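Local coordinates for protein putative adhesin (Bacteroides thetaiotaomicron, PDB 4QDG) that probably serves as an outer-membrane lipoprotein of the FimB/Mfa2 family that anchors fimbriae to the bacterial cell surface and takes part in adhesion, at residues M147-N152 with L273-W279; R120-H124 with L221-R225; M258-L263 with I298-R304. All coordinates share one frame; numbering follows the deposited sequence.

Contact 1: residues M147-N152 with L273-W279. With MG (magnesium ion), chain D.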
loop_
_atom_site.group_PDB
_atom_site.type_symbol
_atom_site.label_atom_id
_atom_site.label_comp_id
_atom_site.label_asym_id
_atom_site.label_seq_id
_atom_site.Cartn_x
_atom_site.Cartn_y
_atom_site.Cartn_z
HETATM N N MSE A 147 -2.380 3.886 -8.512
HETATM C CA MSE A 147 -1.726 4.107 -7.232
HETATM C C MSE A 147 -1.555 2.791 -6.503
HETATM O O MSE A 147 -2.248 1.846 -6.818
HETATM C CB MSE A 147 -2.460 5.131 -6.364
HETATM C CG MSE A 147 -3.842 4.696 -5.892
HETATM SE SE MSE A 147 -4.374 5.789 -4.374
HETATM C CE MSE A 147 -3.642 4.721 -3.106
ATOM N N LYS A 148 -0.609 2.738 -5.555
ATOM C CA LYS A 148 -0.308 1.557 -4.750
ATOM C C LYS A 148 -1.038 1.695 -3.397
ATOM O O LYS A 148 -0.934 2.735 -2.748
ATOM C CB LYS A 148 1.221 1.448 -4.584
ATOM C CG LYS A 148 1.696 0.205 -3.855
ATOM C CD LYS A 148 3.195 0.114 -3.886
ATOM C CE LYS A 148 3.721 -1.073 -3.118
ATOM N NZ LYS A 148 5.204 -0.971 -2.967
ATOM N N ASN A 149 -1.790 0.670 -2.993
ATOM C CA ASN A 149 -2.571 0.681 -1.742
ATOM C C ASN A 149 -1.851 0.028 -0.570
ATOM O O ASN A 149 -2.291 0.209 0.564
ATOM C CB ASN A 149 -3.917 -0.062 -1.926
ATOM C CG ASN A 149 -4.911 0.659 -2.800
ATOM O OD1 ASN A 149 -4.915 1.875 -2.904
ATOM N ND2 ASN A 149 -5.842 -0.077 -3.371
ATOM N N THR A 150 -0.796 -0.777 -0.831
ATOM C CA THR A 150 -0.115 -1.488 0.247
ATOM C C THR A 150 1.143 -0.718 0.690
ATOM O O THR A 150 1.685 0.110 -0.068
ATOM C CB THR A 150 0.190 -2.941 -0.181
ATOM O OG1 THR A 150 0.840 -2.922 -1.454
ATOM C CG2 THR A 150 -1.064 -3.827 -0.236
ATOM N N ASN A 151 1.597 -1.007 1.917
ATOM C CA ASN A 151 2.734 -0.375 2.561
ATOM C C ASN A 151 3.579 -1.369 3.312
ATOM O O ASN A 151 3.081 -2.378 3.803
ATOM C CB ASN A 151 2.235 0.692 3.558
ATOM C CG ASN A 151 1.575 1.862 2.903
ATOM O OD1 ASN A 151 2.230 2.776 2.382
ATOM N ND2 ASN A 151 0.271 1.813 2.842
ATOM N N ASN A 152 4.850 -1.061 3.425
ATOM C CA ASN A 152 5.799 -1.833 4.217
ATOM C C ASN A 152 6.404 -0.874 5.216
ATOM O O ASN A 152 6.856 0.197 4.828
ATOM C CB ASN A 152 6.887 -2.536 3.364
ATOM C CG ASN A 152 7.696 -3.513 4.199
ATOM O OD1 ASN A 152 7.215 -4.582 4.546
ATOM N ND2 ASN A 152 8.881 -3.109 4.662
ATOM N N LEU A 273 1.068 9.874 1.864
ATOM C CA LEU A 273 0.769 8.532 2.391
ATOM C C LEU A 273 0.550 7.508 1.277
ATOM O O LEU A 273 0.804 6.318 1.505
ATOM C CB LEU A 273 -0.433 8.539 3.321
ATOM C CG LEU A 273 -0.307 9.379 4.593
ATOM C CD1 LEU A 273 -1.680 9.579 5.225
ATOM C CD2 LEU A 273 0.696 8.739 5.590
ATOM N N ASP A 274 0.094 7.968 0.070
ATOM C CA ASP A 274 -0.089 7.066 -1.070
ATOM C C ASP A 274 1.180 6.923 -1.890
ATOM O O ASP A 274 1.500 5.802 -2.259
ATOM C CB ASP A 274 -1.237 7.495 -1.990
ATOM C CG ASP A 274 -2.592 7.591 -1.346
ATOM O OD1 ASP A 274 -2.913 6.721 -0.522
ATOM O OD2 ASP A 274 -3.368 8.516 -1.722
ATOM N N ARG A 275 1.914 8.018 -2.164
ATOM C CA ARG A 275 3.145 7.947 -2.986
ATOM C C ARG A 275 4.261 7.122 -2.323
ATOM O O ARG A 275 5.003 6.450 -3.013
ATOM C CB ARG A 275 3.700 9.338 -3.315
ATOM C CG ARG A 275 2.943 10.064 -4.393
ATOM C CD ARG A 275 3.726 11.295 -4.811
ATOM N NE ARG A 275 3.002 12.063 -5.816
ATOM C CZ ARG A 275 3.081 11.862 -7.133
ATOM N NH1 ARG A 275 3.898 10.932 -7.626
ATOM N NH2 ARG A 275 2.365 12.605 -7.966
ATOM N N GLU A 276 4.395 7.219 -1.013
ATOM C CA GLU A 276 5.407 6.470 -0.305
ATOM C C GLU A 276 4.830 5.145 0.171
ATOM O O GLU A 276 3.787 5.126 0.816
ATOM C CB GLU A 276 6.001 7.268 0.875
ATOM C CG GLU A 276 7.166 6.541 1.546
ATOM C CD GLU A 276 8.316 6.233 0.611
ATOM O OE1 GLU A 276 9.200 7.108 0.454
ATOM O OE2 GLU A 276 8.323 5.128 0.018
ATOM N N SER A 277 5.488 4.037 -0.171
ATOM C CA SER A 277 5.021 2.702 0.224
ATOM C C SER A 277 6.080 1.922 1.049
ATOM O O SER A 277 5.790 0.841 1.564
ATOM C CB SER A 277 4.629 1.903 -1.016
ATOM O OG SER A 277 5.765 1.688 -1.844
ATOM N N GLU A 278 7.297 2.458 1.137
ATOM C CA GLU A 278 8.414 1.857 1.850
ATOM C C GLU A 278 8.783 2.791 2.957
ATOM O O GLU A 278 9.219 3.900 2.691
ATOM C CB GLU A 278 9.602 1.552 0.902
ATOM C CG GLU A 278 9.335 0.449 -0.124
ATOM C CD GLU A 278 9.117 -0.976 0.372
ATOM O OE1 GLU A 278 9.600 -1.310 1.479
ATOM O OE2 GLU A 278 8.493 -1.773 -0.370
ATOM N N TRP A 279 8.484 2.391 4.205
ATOM C CA TRP A 279 8.689 3.211 5.395
ATOM C C TRP A 279 9.644 2.569 6.359
ATOM O O TRP A 279 9.657 1.342 6.500
ATOM C CB TRP A 279 7.344 3.407 6.110
ATOM C CG TRP A 279 6.225 3.926 5.247
ATOM C CD1 TRP A 279 5.287 3.187 4.588
ATOM C CD2 TRP A 279 5.868 5.300 5.047
ATOM N NE1 TRP A 279 4.399 4.012 3.944
ATOM C CE2 TRP A 279 4.724 5.317 4.215
ATOM C CE3 TRP A 279 6.439 6.525 5.447
ATOM C CZ2 TRP A 279 4.109 6.511 3.809
ATOM C CZ3 TRP A 279 5.834 7.708 5.041
ATOM C CH2 TRP A 279 4.685 7.690 4.226
HETATM MG MG MG D . 1.691 4.398 0.806
HETATM O O HOH W 1 5.783 -1.698 -0.117
HETATM O O HOH W 2 -1.900 4.073 -0.622
HETATM O O HOH W 3 0.696 5.171 -4.793
HETATM O O HOH W 4 1.170 2.982 -0.736
HETATM O O HOH W 5 -1.032 4.097 1.709
HETATM O O HOH W 6 10.132 -0.637 4.400
#
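Asn151 and Trp279 lie side by side and point the same way, the amide plane turned 44° from the indole. Trp279 NE1 donates to Asn151 OD1 over 2.9 Å, nearly straight at the hydrogen (169°). The oxygen sits in the ring plane, yet the indole nitrogen approaches from above the amide plane, not along a lone pair. That same OD1 binds a magnesium ion at 2.3 Å, so one oxygen is gripped by both a metal and an N-H, which fixes the rotation of the amide. Leu273 O, Glu276 O and a water are the metal's other ligands in the model; the two carbonyls come from the end of helix 269-275 and the residue just after it. The amide's other end, ND2, is held by Ser224 O and by a water that also reaches Leu273 O.

One face of the indole is met near its rim by Glu276 CG, while Phe272 packs against the ring at a steep angle. The backbones form a parallel bridge between strands 140-159 and 278-285, in the transthyretin-clan beta fold of this family: Asn152 N donates to Ser277 O (2.8 Å) and Trp279 N to Asn152 O (2.8 Å).

Lys148 runs extended across the loop, CG anti to its backbone N (chi1 -176°), laying CD and CE along Ser277 before NZ donates to Ser277 OG at 2.9 Å. A water links NZ to Ser277 O and Glu278 OE2, although Lys148 NZ and Glu278 OE2, 4.3 Å apart, are beyond a salt bridge. At the far end the CE methyl of Met147, a selenomethionine, rests against Asp274 OD1 at 3.3 Å, and Arg225 and Gln270 hold that carboxylate oxygen.

Contact 2: residues R120-H124 with L221-R225. With MG (magnesium ion), chain C.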
loop_
_atom_site.group_PDB
_atom_site.type_symbol
_atom_site.label_atom_id
_atom_site.label_comp_id
_atom_site.label_asym_id
_atom_site.label_seq_id
_atom_site.Cartn_x
_atom_site.Cartn_y
_atom_site.Cartn_z
ATOM N N ARG A 120 1.916 -15.708 4.424
ATOM C CA ARG A 120 1.067 -14.773 3.663
ATOM C C ARG A 120 1.035 -13.343 4.279
ATOM O O ARG A 120 0.409 -12.464 3.692
ATOM C CB ARG A 120 -0.374 -15.317 3.554
ATOM C CG ARG A 120 -0.474 -16.688 2.869
ATOM C CD ARG A 120 -1.876 -16.970 2.389
ATOM N NE ARG A 120 -2.258 -16.019 1.350
ATOM C CZ ARG A 120 -3.501 -15.783 0.957
ATOM N NH1 ARG A 120 -4.516 -16.436 1.509
ATOM N NH2 ARG A 120 -3.740 -14.886 0.008
ATOM N N LYS A 121 1.718 -13.107 5.421
ATOM C CA LYS A 121 1.698 -11.800 6.095
ATOM C C LYS A 121 2.279 -10.678 5.233
ATOM O O LYS A 121 1.752 -9.559 5.266
ATOM C CB LYS A 121 2.382 -11.832 7.467
ATOM C CG LYS A 121 1.578 -12.569 8.533
ATOM C CD LYS A 121 2.191 -12.366 9.903
ATOM C CE LYS A 121 1.640 -13.310 10.915
ATOM N NZ LYS A 121 2.548 -13.414 12.089
ATOM N N ASN A 122 3.328 -10.971 4.447
ATOM C CA ASN A 122 3.924 -9.974 3.557
ATOM C C ASN A 122 2.985 -9.849 2.345
ATOM O O ASN A 122 2.948 -10.744 1.494
ATOM C CB ASN A 122 5.362 -10.371 3.168
ATOM C CG ASN A 122 6.091 -9.320 2.391
ATOM O OD1 ASN A 122 5.630 -8.191 2.234
ATOM N ND2 ASN A 122 7.279 -9.647 1.936
ATOM N N LEU A 123 2.170 -8.783 2.324
ATOM C CA LEU A 123 1.099 -8.599 1.352
ATOM C C LEU A 123 1.606 -8.312 -0.041
ATOM O O LEU A 123 2.558 -7.544 -0.234
ATOM C CB LEU A 123 0.096 -7.488 1.777
ATOM C CG LEU A 123 -0.448 -7.510 3.224
ATOM C CD1 LEU A 123 -1.334 -6.303 3.488
ATOM C CD2 LEU A 123 -1.196 -8.812 3.549
ATOM N N HIS A 124 0.934 -8.937 -1.017
ATOM C CA HIS A 124 1.176 -8.741 -2.450
ATOM C C HIS A 124 0.623 -7.351 -2.805
ATOM O O HIS A 124 -0.486 -7.011 -2.392
ATOM C CB HIS A 124 0.484 -9.875 -3.242
ATOM C CG HIS A 124 0.725 -9.885 -4.731
ATOM N ND1 HIS A 124 1.989 -10.122 -5.268
ATOM C CD2 HIS A 124 -0.167 -9.807 -5.753
ATOM C CE1 HIS A 124 1.829 -10.105 -6.585
ATOM N NE2 HIS A 124 0.551 -9.925 -6.921
ATOM N N LEU A 221 6.483 -4.844 8.936
ATOM C CA LEU A 221 5.033 -5.033 8.938
ATOM C C LEU A 221 4.475 -4.564 7.593
ATOM O O LEU A 221 4.895 -3.540 7.069
ATOM C CB LEU A 221 4.385 -4.259 10.108
ATOM C CG LEU A 221 4.755 -4.682 11.506
ATOM C CD1 LEU A 221 5.633 -3.627 12.151
ATOM C CD2 LEU A 221 3.504 -4.921 12.315
ATOM N N SER A 222 3.565 -5.332 7.026
ATOM C CA SER A 222 2.976 -5.111 5.712
ATOM C C SER A 222 1.480 -4.804 5.906
ATOM O O SER A 222 0.774 -5.584 6.525
ATOM C CB SER A 222 3.211 -6.355 4.846
ATOM O OG SER A 222 2.583 -6.258 3.587
ATOM N N THR A 223 1.023 -3.628 5.465
ATOM C CA THR A 223 -0.359 -3.209 5.736
ATOM C C THR A 223 -1.084 -2.762 4.478
ATOM O O THR A 223 -0.480 -2.570 3.418
ATOM C CB THR A 223 -0.381 -2.026 6.762
ATOM O OG1 THR A 223 0.011 -0.811 6.116
ATOM C CG2 THR A 223 0.502 -2.265 8.029
ATOM N N SER A 224 -2.380 -2.518 4.631
ATOM C CA SER A 224 -3.213 -1.983 3.568
ATOM C C SER A 224 -3.038 -0.423 3.575
ATOM O O SER A 224 -2.061 0.089 4.137
ATOM C CB SER A 224 -4.659 -2.441 3.763
ATOM O OG SER A 224 -5.537 -1.976 2.760
ATOM N N ARG A 225 -3.960 0.315 2.947
ATOM C CA ARG A 225 -3.844 1.764 2.752
ATOM C C ARG A 225 -3.809 2.598 4.055
ATOM O O ARG A 225 -4.619 2.418 4.978
ATOM C CB ARG A 225 -4.958 2.269 1.825
ATOM C CG ARG A 225 -4.669 3.610 1.207
ATOM C CD ARG A 225 -5.792 4.107 0.345
ATOM N NE ARG A 225 -5.496 5.434 -0.212
ATOM C CZ ARG A 225 -6.370 6.164 -0.897
ATOM N NH1 ARG A 225 -7.609 5.725 -1.090
ATOM N NH2 ARG A 225 -6.022 7.353 -1.370
HETATM MG MG MG C . 0.088 -10.520 -8.973
HETATM O O HOH W 7 0.541 -8.114 7.245
HETATM O O HOH W 8 3.659 -5.266 1.445
#
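Ser222 OG receives the backbone N-H of Leu123 at 2.9 Å, with an angle of 153° at the hydrogen, and this is the direct hydrogen bond between the loop 120-124 and the strand end 221-225. The serine hydroxyl is swung to the side opposite its own amide nitrogen (chi1 176°), which carries it off the strand toward the loop. Its oxygen also lies 3.3 Å from Leu123 CG, so the leucine packs close beside the polar group. From there the leucine passes along the strand backbone, Leu123 CD1 meeting Thr223 C at 3.7 Å. Ser222 CB also lies 3.5 Å from Lys121 O.

Two waters widen this first shell. One lies within hydrogen-bonding distance of both Lys121 O and Ser222 O; the other donates to Leu123 O and pairs with Ser222 OG at 2.6 Å, giving the hydroxyl a second polar partner besides the Leu123 amide.

Further out, Trp198 packs against Ser222, Asn122 and Lys121, and Lys121 NZ is bonded to Thr196 OG1. On the strand side, Thr223 OG1 donates in the carbonyl plane to Ser224 O, a carbonyl that Asn151 ND2 also uses, while Ser224 OG is bonded to Asn178 O.

The residue following Leu123 is His124, whose backbone N donates to Ser90 OG and whose NE2 binds a magnesium ion at 2.2 Å. The Ser222 contact thus grips the loop one residue before a metal ligand and ties it to the end of strand 213-223. Asp36, Cys37 and Cys86 are the other protein ligands, and the arrangement is that of a metal site assembled from separate parts of the chain.

Contact 3: residues M258-L263 with I298-R304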
loop_
_atom_site.group_PDB
_atom_site.type_symbol
_atom_site.label_atom_id
_atom_site.label_comp_id
_atom_site.label_asym_id
_atom_site.label_seq_id
_atom_site.Cartn_x
_atom_site.Cartn_y
_atom_site.Cartn_z
HETATM N N MSE A 258 5.000 13.864 10.300
HETATM C CA MSE A 258 6.042 14.773 10.830
HETATM C C MSE A 258 7.230 14.786 9.841
HETATM O O MSE A 258 7.937 15.784 9.766
HETATM C CB MSE A 258 6.527 14.420 12.250
HETATM C CG MSE A 258 5.486 14.550 13.328
HETATM SE SE MSE A 258 6.079 13.568 14.957
HETATM C CE MSE A 258 4.332 13.730 16.030
ATOM N N LEU A 259 7.406 13.696 9.048
ATOM C CA LEU A 259 8.427 13.675 8.014
ATOM C C LEU A 259 7.961 14.576 6.844
ATOM O O LEU A 259 8.758 15.335 6.302
ATOM C CB LEU A 259 8.720 12.239 7.528
ATOM C CG LEU A 259 9.715 12.126 6.349
ATOM C CD1 LEU A 259 11.118 12.475 6.811
ATOM C CD2 LEU A 259 9.718 10.726 5.770
ATOM N N LYS A 260 6.670 14.492 6.471
ATOM C CA LYS A 260 6.121 15.316 5.403
ATOM C C LYS A 260 6.240 16.804 5.739
ATOM O O LYS A 260 6.714 17.568 4.910
ATOM C CB LYS A 260 4.671 14.958 5.126
ATOM C CG LYS A 260 4.162 15.500 3.784
ATOM C CD LYS A 260 2.705 15.934 3.862
ATOM C CE LYS A 260 2.555 17.327 4.448
ATOM N NZ LYS A 260 1.126 17.722 4.518
ATOM N N SER A 261 5.887 17.199 6.968
ATOM C CA SER A 261 5.938 18.593 7.418
ATOM C C SER A 261 7.351 19.167 7.332
ATOM O O SER A 261 7.507 20.345 7.040
ATOM C CB SER A 261 5.402 18.705 8.839
ATOM O OG SER A 261 4.035 18.309 8.823
ATOM N N ASP A 262 8.366 18.323 7.541
ATOM C CA ASP A 262 9.778 18.666 7.464
ATOM C C ASP A 262 10.300 18.756 6.028
ATOM O O ASP A 262 10.907 19.753 5.665
ATOM C CB ASP A 262 10.603 17.606 8.202
ATOM C CG ASP A 262 10.985 17.934 9.619
ATOM O OD1 ASP A 262 10.081 18.305 10.410
ATOM O OD2 ASP A 262 12.172 17.708 9.982
ATOM N N LEU A 263 10.091 17.718 5.220
ATOM C CA LEU A 263 10.710 17.694 3.908
ATOM C C LEU A 263 9.796 17.928 2.732
ATOM O O LEU A 263 10.310 18.173 1.639
ATOM C CB LEU A 263 11.412 16.331 3.704
ATOM C CG LEU A 263 12.550 15.937 4.684
ATOM C CD1 LEU A 263 13.124 14.602 4.309
ATOM C CD2 LEU A 263 13.670 16.985 4.720
ATOM N N ILE A 298 12.688 8.843 10.542
ATOM C CA ILE A 298 11.659 8.381 9.610
ATOM C C ILE A 298 12.294 8.432 8.242
ATOM O O ILE A 298 12.791 9.484 7.860
ATOM C CB ILE A 298 10.314 9.130 9.680
ATOM C CG1 ILE A 298 9.814 9.223 11.128
ATOM C CG2 ILE A 298 9.296 8.444 8.757
ATOM C CD1 ILE A 298 8.520 9.955 11.316
ATOM N N ASN A 299 12.322 7.292 7.524
ATOM C CA ASN A 299 12.907 7.167 6.184
ATOM C C ASN A 299 14.299 7.813 6.113
ATOM O O ASN A 299 14.614 8.538 5.175
ATOM C CB ASN A 299 11.953 7.725 5.104
ATOM C CG ASN A 299 10.654 6.951 5.034
ATOM O OD1 ASN A 299 10.488 5.935 5.685
ATOM N ND2 ASN A 299 9.693 7.421 4.289
ATOM N N ASP A 300 15.133 7.511 7.123
ATOM C CA ASP A 300 16.527 7.957 7.297
ATOM C C ASP A 300 16.618 9.468 7.605
ATOM O O ASP A 300 17.702 10.025 7.581
ATOM C CB ASP A 300 17.388 7.577 6.067
ATOM C CG ASP A 300 18.886 7.443 6.350
ATOM O OD1 ASP A 300 19.251 6.809 7.383
ATOM O OD2 ASP A 300 19.695 7.941 5.525
ATOM N N TRP A 301 15.508 10.118 7.945
ATOM C CA TRP A 301 15.551 11.542 8.261
ATOM C C TRP A 301 15.209 11.736 9.759
ATOM O O TRP A 301 14.221 11.190 10.230
ATOM C CB TRP A 301 14.617 12.320 7.319
ATOM C CG TRP A 301 14.484 13.766 7.655
ATOM C CD1 TRP A 301 13.497 14.356 8.396
ATOM C CD2 TRP A 301 15.423 14.797 7.339
ATOM N NE1 TRP A 301 13.761 15.698 8.550
ATOM C CE2 TRP A 301 14.937 15.998 7.908
ATOM C CE3 TRP A 301 16.610 14.832 6.584
ATOM C CZ2 TRP A 301 15.612 17.220 7.766
ATOM C CZ3 TRP A 301 17.286 16.039 6.452
ATOM C CH2 TRP A 301 16.780 17.220 7.021
ATOM N N THR A 302 16.055 12.467 10.503
ATOM C CA THR A 302 15.855 12.697 11.939
ATOM C C THR A 302 14.724 13.714 12.167
ATOM O O THR A 302 14.760 14.834 11.656
ATOM C CB THR A 302 17.160 13.118 12.625
ATOM O OG1 THR A 302 18.118 12.084 12.409
ATOM C CG2 THR A 302 16.991 13.293 14.128
ATOM N N VAL A 303 13.710 13.292 12.929
ATOM C CA VAL A 303 12.531 14.095 13.241
ATOM C C VAL A 303 12.409 14.306 14.765
ATOM O O VAL A 303 12.490 13.342 15.531
ATOM C CB VAL A 303 11.259 13.410 12.667
ATOM C CG1 VAL A 303 9.987 14.078 13.169
ATOM C CG2 VAL A 303 11.278 13.382 11.147
ATOM N N ARG A 304 12.193 15.566 15.186
ATOM C CA ARG A 304 11.920 15.928 16.567
ATOM C C ARG A 304 10.439 15.663 16.844
ATOM O O ARG A 304 9.599 16.115 16.075
ATOM C CB ARG A 304 12.278 17.397 16.815
ATOM C CG ARG A 304 12.041 17.816 18.254
ATOM C CD ARG A 304 12.641 19.155 18.519
ATOM N NE ARG A 304 12.093 19.756 19.728
ATOM C CZ ARG A 304 11.318 20.835 19.724
ATOM N NH1 ARG A 304 11.009 21.440 18.578
ATOM N NH2 ARG A 304 10.879 21.346 20.868
HETATM O O HOH W 9 10.841 17.743 13.221
#
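The side chains of Ile298 and Leu259 slide past each other in opposite directions, CG2 of Ile298 meeting CD2 of Leu259 at 3.8 Å. Ile298 also opens a type I' beta turn that closes at Trp301, with backbone bonds in both directions between these two residues, the pattern of a tight beta hairpin joining strands 295-298 and 301-304. The next turn residue, Asn299, crosses the same leucine at about a right angle and brings ND2 of Asn299 to 3.6 Å from Leu259 CD2, while its OD1 accepts from Ser280 N.

The indole of Trp301 reaches across to helix 252-263 and is touched there by three residues. Leu259 CD1 approaches obliquely, 3.4 Å from Trp301 CD1. Leu263 CD2 sits over the face of the six-membered ring of Trp301, 3.6 Å from its centroid and 13° off the normal, a CH-pi contact. Asp262 comes to the edge: Trp301 NE1 donates to Asp262 OD2 over 2.9 Å at 176°. The acceptor lies in the indole plane, the donor meets OD2 on its anti side, somewhat out of the carboxylate plane, and the carboxylate is turned 74° from the ring.

Val303 points back to the helix, where Val303 CG1 meets CB of Met258, a selenomethionine, at 3.6 Å. The rest of the selenomethionine chain leads away. Beyond it, the backbone N of Arg304 reaches Asp262 OD1 through a water, so both carboxylate oxygens of Asp262 are engaged with the strand.

The helix segment and the strand run nearly perpendicular to each other, and their aliphatic contacts set no direction. The bond from Trp301 NE1 to Asp262 OD2 and the Leu263 methyl over one face do: together they would be expected to limit both the shift and the rotation of the indole.

In the fold
Contacts 1 and 2 have centres 11 Å apart and lie on neighbouring strands, contact 1 on 140-159 and contact 2 on 213-223; their segments alternate along the chain. The Asp274–Arg225 salt bridge and a probable backbone bond between Asn151 and Thr223 join them, which probably ties the surroundings of the two magnesium sites together. Contact 3 lies 16 Å from contact 1, centre to centre, and about 20 Å from the centre of the chain. Consecutive helices 252-263 and 269-275 lead from it to contact 1, with which its segments also alternate, and Asn299 packs against Trp279. Contact 2 closes before contact 3 opens, and the two do not touch, their nearest atoms being about 11 Å apart.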